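Local structure of spermidine N(1)-acetyltransferase (Vibrio cholerae serotype O1, 7KWJ) at residues B[16-19]-B[20-24]. The protein transfers an acetyl group from acetyl-CoA to the primary amino groups of spermidine, and also of spermine, protecting the cell against polyamine toxicity. The protein carries 10 engineered substitutions. Numbering follows the deposited sequence.
Sequences RFIH and NLNKE. Engineered in segment 20-24: Lys23 (natural residue Asn), Glu24 (natural residue Asn).
Phe17 and Leu21 meet one turn apart on helix 15-22 of this GNAT-fold enzyme, on the flank turned to the central sheet. This is the tight side: Leu21 CD2 sits 3.8 Å from Phe17 CE2, and Leu21 CB lies over one face of the ring. CG of each is anti to its own N (chi1 169° for Phe17, 170° for Leu21); the two side chains cross at an angle, with Phe17 touching Leu67 and Leu21 touching Ile88, a residue that binds acetyl-CoA. Buried Ile18 packs on Leu70, while its CG2 lies 3.5 Å from Asn22 ND2. Backbone i to i+4 hydrogen bonds tie these turns together: Asn20 N to Arg16 O, Leu21 N to Phe17 O and Asn22 N to Ile18 O.

The other flank is looser, with Arg16, Asn20 and the engineered Lys23 exposed; the arginine reaches out to a salt bridge with Glu11 of the second subunit. Farther along, an inverse gamma turn is centred on Lys23. His19 is the buried exception here, its NE2 hydrogen-bonded to Glu37 O. The lysine chain, extended beyond CG, crosses the imidazole, putting Lys23 CE over one face, 4.2 Å from the His19 ring centroid in a CH-pi contact, 10° off the normal.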
# COMPACT_ATOMS: atom_id res chain seq x y z
N ARG B 16 -26.09 8.33 -11.80
CA ARG B 16 -27.42 8.19 -11.20
C ARG B 16 -28.50 8.12 -12.28
O ARG B 16 -29.43 7.32 -12.18
CB ARG B 16 -27.69 9.35 -10.25
CG ARG B 16 -28.99 9.24 -9.46
CD ARG B 16 -28.98 8.05 -8.51
NE ARG B 16 -27.95 8.17 -7.48
CZ ARG B 16 -27.72 7.26 -6.53
NH1 ARG B 16 -28.47 6.16 -6.47
NH2 ARG B 16 -26.76 7.46 -5.64
N PHE B 17 -28.38 8.95 -13.32
CA PHE B 17 -29.32 8.87 -14.44
C PHE B 17 -29.24 7.51 -15.12
O PHE B 17 -30.27 6.90 -15.43
CB PHE B 17 -29.04 9.99 -15.44
CG PHE B 17 -29.78 9.84 -16.74
CD1 PHE B 17 -31.09 10.28 -16.87
CD2 PHE B 17 -29.16 9.27 -17.84
CE1 PHE B 17 -31.76 10.15 -18.06
CE2 PHE B 17 -29.83 9.13 -19.04
CZ PHE B 17 -31.14 9.57 -19.15
N ILE B 18 -28.02 7.02 -15.36
CA ILE B 18 -27.85 5.72 -16.02
C ILE B 18 -28.50 4.62 -15.19
O ILE B 18 -29.12 3.70 -15.73
CB ILE B 18 -26.36 5.44 -16.27
CG1 ILE B 18 -25.78 6.47 -17.25
CG2 ILE B 18 -26.17 4.02 -16.79
CD1 ILE B 18 -26.39 6.43 -18.64
N HIS B 19 -28.36 4.70 -13.86
CA HIS B 19 -28.94 3.67 -13.00
C HIS B 19 -30.46 3.64 -13.13
O HIS B 19 -31.06 2.57 -13.32
CB HIS B 19 -28.52 3.90 -11.55
CG HIS B 19 -28.79 2.73 -10.65
ND1 HIS B 19 -29.09 2.88 -9.32
CD2 HIS B 19 -28.80 1.40 -10.90
CE1 HIS B 19 -29.27 1.69 -8.78
NE2 HIS B 19 -29.11 0.77 -9.72
N ASN B 20 -31.10 4.80 -13.02
CA ASN B 20 -32.54 4.86 -13.20
C ASN B 20 -32.94 4.47 -14.61
O ASN B 20 -34.01 3.87 -14.82
CB ASN B 20 -33.06 6.26 -12.87
CG ASN B 20 -32.81 6.65 -11.42
OD1 ASN B 20 -32.77 5.80 -10.54
ND2 ASN B 20 -32.66 7.95 -11.18
N LEU B 21 -32.11 4.80 -15.60
CA LEU B 21 -32.43 4.48 -16.99
C LEU B 21 -32.42 2.97 -17.22
O LEU B 21 -33.31 2.44 -17.90
CB LEU B 21 -31.45 5.17 -17.93
CG LEU B 21 -31.50 4.77 -19.40
CD1 LEU B 21 -32.90 4.93 -19.97
CD2 LEU B 21 -30.50 5.59 -20.21
N ASN B 22 -31.44 2.26 -16.67
CA ASN B 22 -31.32 0.83 -16.91
C ASN B 22 -32.53 0.05 -16.42
O ASN B 22 -32.69 -1.11 -16.81
CB ASN B 22 -30.04 0.29 -16.26
CG ASN B 22 -28.79 0.63 -17.04
OD1 ASN B 22 -28.80 0.63 -18.27
ND2 ASN B 22 -27.71 0.92 -16.33
N LYS B 23 -33.37 0.65 -15.59
CA LYS B 23 -34.57 -0.01 -15.09
C LYS B 23 -35.69 0.14 -16.12
O LYS B 23 -36.64 0.92 -15.96
CB LYS B 23 -34.97 0.57 -13.74
CG LYS B 23 -33.82 0.64 -12.74
CD LYS B 23 -34.27 1.23 -11.41
CE LYS B 23 -33.09 1.43 -10.48
NZ LYS B 23 -33.51 2.04 -9.18
N GLU B 24 -35.57 -0.63 -17.20
CA GLU B 24 -36.51 -0.60 -18.31
C GLU B 24 -37.39 -1.83 -18.30
O GLU B 24 -36.99 -2.91 -17.85
CB GLU B 24 -35.78 -0.51 -19.65
CG GLU B 24 -35.17 0.84 -19.95
CD GLU B 24 -34.70 0.97 -21.39
OE1 GLU B 24 -34.39 -0.07 -22.01
OE2 GLU B 24 -34.66 2.10 -21.90